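Local coordinates for protein RTX-adhesin (Marinomonas primoryensis, PDB 5IRB) that binds its Antarctic bacterium to diatoms and ice as a giant calcium-binding adhesin, of which this chain is an elongated piece built of three beta-rich domains in tandem, at residues A221-D225 / D226-A230; V275-G279 / S280-A284. One frame throughout, in Å; residues are numbered along the deposited sequence.

Contact 1: residues A221-D225 / D226-A230. With CA (calcium ion), chain K; CA (calcium ion), chain E.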
loop_
_atom_site.group_PDB
_atom_site.type_symbol
_atom_site.label_atom_id
_atom_site.label_comp_id
_atom_site.label_asym_id
_atom_site.label_seq_id
_atom_site.Cartn_x
_atom_site.Cartn_y
_atom_site.Cartn_z
ATOM N N ALA A 221 -2.255 -26.224 -50.313
ATOM C CA ALA A 221 -3.107 -26.749 -51.358
ATOM C C ALA A 221 -3.942 -27.910 -50.836
ATOM O O ALA A 221 -3.478 -28.698 -50.000
ATOM C CB ALA A 221 -2.243 -27.188 -52.566
ATOM N N ILE A 222 -5.175 -27.998 -51.309
ATOM C CA ILE A 222 -6.065 -29.072 -50.897
ATOM C C ILE A 222 -5.814 -30.263 -51.804
ATOM O O ILE A 222 -6.278 -30.293 -52.943
ATOM C CB ILE A 222 -7.536 -28.635 -50.956
ATOM C CG1 ILE A 222 -7.726 -27.291 -50.233
ATOM C CG2 ILE A 222 -8.461 -29.735 -50.429
ATOM C CD1 ILE A 222 -7.190 -27.259 -48.829
ATOM N N THR A 223 -5.071 -31.235 -51.279
ATOM C CA THR A 223 -4.309 -32.216 -52.075
ATOM C C THR A 223 -3.292 -31.487 -52.972
ATOM O O THR A 223 -3.282 -30.250 -53.050
ATOM C CB THR A 223 -5.217 -33.135 -52.929
ATOM O OG1 THR A 223 -5.907 -32.357 -53.919
ATOM C CG2 THR A 223 -6.234 -33.856 -52.041
ATOM N N SER A 224 -2.430 -32.250 -53.644
ATOM C CA SER A 224 -1.257 -31.662 -54.308
ATOM C C SER A 224 -1.600 -30.668 -55.440
ATOM O O SER A 224 -0.860 -29.705 -55.680
ATOM C CB SER A 224 -0.353 -32.771 -54.844
ATOM O OG SER A 224 -1.135 -33.841 -55.318
ATOM N N ASP A 225 -2.702 -30.902 -56.139
ATOM C CA ASP A 225 -3.108 -29.998 -57.213
ATOM C C ASP A 225 -4.232 -29.029 -56.831
ATOM O O ASP A 225 -4.706 -28.281 -57.681
ATOM C CB ASP A 225 -3.522 -30.814 -58.449
ATOM C CG ASP A 225 -4.809 -31.602 -58.241
ATOM O OD1 ASP A 225 -5.466 -31.498 -57.183
ATOM O OD2 ASP A 225 -5.173 -32.357 -59.158
ATOM N N ASP A 226 -4.643 -29.048 -55.563
ATOM C CA ASP A 226 -5.614 -28.092 -55.025
ATOM C C ASP A 226 -6.996 -28.335 -55.654
ATOM O O ASP A 226 -7.834 -27.432 -55.727
ATOM C CB ASP A 226 -5.144 -26.650 -55.257
ATOM C CG ASP A 226 -5.765 -25.665 -54.296
ATOM O OD1 ASP A 226 -5.982 -26.005 -53.098
ATOM O OD2 ASP A 226 -6.027 -24.528 -54.744
ATOM N N VAL A 227 -7.223 -29.577 -56.081
ATOM C CA VAL A 227 -8.487 -30.008 -56.685
ATOM C C VAL A 227 -8.961 -31.332 -56.071
ATOM O O VAL A 227 -8.199 -32.291 -56.004
ATOM C CB VAL A 227 -8.352 -30.195 -58.222
ATOM C CG1 VAL A 227 -9.689 -30.630 -58.841
ATOM C CG2 VAL A 227 -7.809 -28.930 -58.893
ATOM N N ILE A 228 -10.223 -31.408 -55.667
ATOM C CA ILE A 228 -10.775 -32.652 -55.126
ATOM C C ILE A 228 -11.361 -33.510 -56.245
ATOM O O ILE A 228 -12.322 -33.102 -56.888
ATOM C CB ILE A 228 -11.876 -32.373 -54.072
ATOM C CG1 ILE A 228 -11.281 -31.678 -52.835
ATOM C CG2 ILE A 228 -12.613 -33.655 -53.709
ATOM C CD1 ILE A 228 -10.404 -32.565 -51.987
ATOM N N ASN A 229 -10.795 -34.694 -56.481
ATOM C CA ASN A 229 -11.363 -35.600 -57.487
ATOM C C ASN A 229 -12.434 -36.501 -56.872
ATOM O O ASN A 229 -12.643 -36.472 -55.649
ATOM C CB ASN A 229 -10.249 -36.436 -58.163
ATOM C CG ASN A 229 -9.472 -37.322 -57.184
ATOM O OD1 ASN A 229 -10.029 -37.852 -56.228
ATOM N ND2 ASN A 229 -8.173 -37.469 -57.421
ATOM N N ALA A 230 -13.112 -37.286 -57.713
ATOM C CA ALA A 230 -14.128 -38.233 -57.240
ATOM C C ALA A 230 -13.548 -39.141 -56.150
ATOM O O ALA A 230 -14.164 -39.390 -55.106
ATOM C CB ALA A 230 -14.670 -39.055 -58.400
HETATM CA CA CA K . -6.239 -33.530 -56.060
HETATM CA CA CA E . -6.104 -23.641 -52.545
HETATM O O HOH W 1 -6.736 -34.414 -58.171
HETATM O O HOH W 2 -5.918 -24.327 -50.118
HETATM O O HOH W 3 -6.156 -21.693 -50.946
HETATM O O HOH W 4 -3.577 -23.378 -52.669
HETATM O O HOH W 5 -6.498 -21.543 -53.804
#
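D226 folds its carboxylate back onto the amide of I222. D226 CB lies 4.0 Å from A221 CB. With CG anti to the backbone N (chi1 -157°), the carboxylate is carried to the start of the loop. There D226 OD1 accepts I222 N at 2.8 Å through its anti lone pair, in a nearly straight bond (N-H...O 176°). Both oxygens also chelate one calcium ion, D226 OD1 at 2.4 Å; four waters and T309 O complete that site. The metal and the amide together should fix the rotation of the carboxylate. In this beta-sandwich domain the loop leads from strand 216-219 of one sheet into the short edge strand 227-228 of the other, which pairs in parallel with strand 301-312. A type I beta turn, T223 to D226, is closed by D226 N to T223 O, and the loop wraps a second calcium ion. Among its ligands are T223 OG1, D225 OD1, V227 O, a water and both carboxylate oxygens of E232. D225 OD1 also receives V227 N at 2.8 Å from above the carboxylate plane, while D225 OD2 accepts a hydrogen from the calcium-bound water. I222 CG2 packs against I228 CD1 at 3.8 Å, and S308 and H310 of strand 301-312 lie against I222.

Contact 2: residues V275-G279 / S280-A284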
loop_
_atom_site.group_PDB
_atom_site.type_symbol
_atom_site.label_atom_id
_atom_site.label_comp_id
_atom_site.label_asym_id
_atom_site.label_seq_id
_atom_site.Cartn_x
_atom_site.Cartn_y
_atom_site.Cartn_z
ATOM N N VAL A 275 -4.790 -31.730 -40.251
ATOM C CA VAL A 275 -5.948 -32.411 -39.694
ATOM C C VAL A 275 -6.659 -33.208 -40.776
ATOM O O VAL A 275 -6.709 -32.795 -41.941
ATOM C CB VAL A 275 -6.912 -31.404 -39.010
ATOM C CG1 VAL A 275 -7.402 -30.347 -39.985
ATOM C CG2 VAL A 275 -8.068 -32.121 -38.333
ATOM N N ASP A 276 -7.189 -34.369 -40.400
ATOM C CA ASP A 276 -7.879 -35.215 -41.369
ATOM C C ASP A 276 -9.333 -34.787 -41.555
ATOM O O ASP A 276 -10.104 -34.681 -40.602
ATOM C CB ASP A 276 -7.788 -36.685 -40.944
ATOM C CG ASP A 276 -6.417 -37.303 -41.250
ATOM O OD1 ASP A 276 -5.606 -36.684 -41.982
ATOM O OD2 ASP A 276 -6.137 -38.405 -40.736
ATOM N N VAL A 277 -9.696 -34.541 -42.806
ATOM C CA VAL A 277 -11.019 -34.048 -43.148
ATOM C C VAL A 277 -11.730 -35.024 -44.088
ATOM O O VAL A 277 -11.112 -35.552 -45.000
ATOM C CB VAL A 277 -10.910 -32.668 -43.809
ATOM C CG1 VAL A 277 -12.288 -32.134 -44.171
ATOM C CG2 VAL A 277 -10.181 -31.702 -42.871
ATOM N N ALA A 278 -13.017 -35.276 -43.860
ATOM C CA ALA A 278 -13.801 -36.078 -44.793
ATOM C C ALA A 278 -13.860 -35.426 -46.172
ATOM O O ALA A 278 -14.229 -34.259 -46.303
ATOM C CB ALA A 278 -15.208 -36.292 -44.254
ATOM N N GLY A 279 -13.555 -36.202 -47.204
ATOM C CA GLY A 279 -13.583 -35.702 -48.566
ATOM C C GLY A 279 -14.942 -35.179 -48.989
ATOM O O GLY A 279 -15.039 -34.241 -49.792
ATOM N N SER A 280 -15.997 -35.796 -48.465
ATOM C CA SER A 280 -17.349 -35.381 -48.819
ATOM C C SER A 280 -17.573 -33.932 -48.386
ATOM O O SER A 280 -18.280 -33.183 -49.049
ATOM C CB SER A 280 -18.400 -36.313 -48.196
ATOM O OG SER A 280 -18.208 -36.441 -46.797
ATOM N N ASP A 281 -16.959 -33.540 -47.274
ATOM C CA ASP A 281 -17.066 -32.171 -46.800
ATOM C C ASP A 281 -16.324 -31.192 -47.703
ATOM O O ASP A 281 -16.826 -30.114 -48.012
ATOM C CB ASP A 281 -16.559 -32.077 -45.366
ATOM C CG ASP A 281 -17.509 -32.730 -44.386
ATOM O OD1 ASP A 281 -18.721 -32.773 -44.706
ATOM O OD2 ASP A 281 -17.065 -33.156 -43.294
ATOM N N LEU A 282 -15.131 -31.565 -48.137
ATOM C CA LEU A 282 -14.371 -30.685 -49.010
ATOM C C LEU A 282 -15.049 -30.576 -50.369
ATOM O O LEU A 282 -14.977 -29.527 -51.017
ATOM C CB LEU A 282 -12.930 -31.176 -49.168
ATOM C CG LEU A 282 -12.131 -31.111 -47.867
ATOM C CD1 LEU A 282 -10.904 -32.012 -47.918
ATOM C CD2 LEU A 282 -11.745 -29.678 -47.559
ATOM N N ALA A 283 -15.699 -31.662 -50.796
ATOM C CA ALA A 283 -16.485 -31.676 -52.033
ATOM C C ALA A 283 -17.666 -30.709 -52.022
ATOM O O ALA A 283 -18.049 -30.181 -53.058
ATOM C CB ALA A 283 -16.984 -33.088 -52.326
ATOM N N ALA A 284 -18.230 -30.450 -50.850
ATOM C CA ALA A 284 -19.432 -29.625 -50.776
ATOM C C ALA A 284 -19.088 -28.173 -50.493
ATOM O O ALA A 284 -19.873 -27.267 -50.763
ATOM C CB ALA A 284 -20.374 -30.157 -49.719
#
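V277 and L282 meet at about a right angle, the valine one residue before the end of strand 272-278 and the leucine in the helix that follows. V277 CG1, anti to the backbone N (chi1 -180°), points at the branch of the leucine, 3.8 Å from L282 CG and 4.0 Å from L282 CD1. The short axes of strand and helix diverge by 71°, so the chain turns sharply at A278, the N-cap residue. A278 CB faces the first turn, with S280 OG 3.9 Å and D281 OD2 3.8 Å away. A278 O takes D281 N at 3.0 Å and, more weakly, L282 N; G279 O accepts A283 N at 2.8 Å. At this strand-to-helix corner V277 and L282 lie between the two sheets of the domain, against V239 and V237 of the one and I258 of the other. The buried carboxylate of D281 links the corner to Y263 of strand 261-266, through OD2, and to N259 of the loop before that strand, through OD1. Held by these two neutral donors, D281 should be fixed in place, and because Y263 OH also bonds A278 N, the start of the helix is linked to the opposite sheet.

Contacts 1 and 2 belong to the last domain of the chain, their centres about 11 Å apart, and they meet through L282: its CB lies 4.0 Å from I228 CD1, and its CD1 packs on I222 CG2. Thus the isoleucines of the calcium loop share a buried apolar layer with the strand-to-helix corner. Each contact is partly buried, but the balance differs. In 221-230 the carboxylates serve two metals toward the surface, whereas in 275-284 no metal is bound and the buried D281 is satisfied by neutral side chains. H310 of strand 301-312 joins both, touching I222 and D226 and donating through NE2 to L282 O.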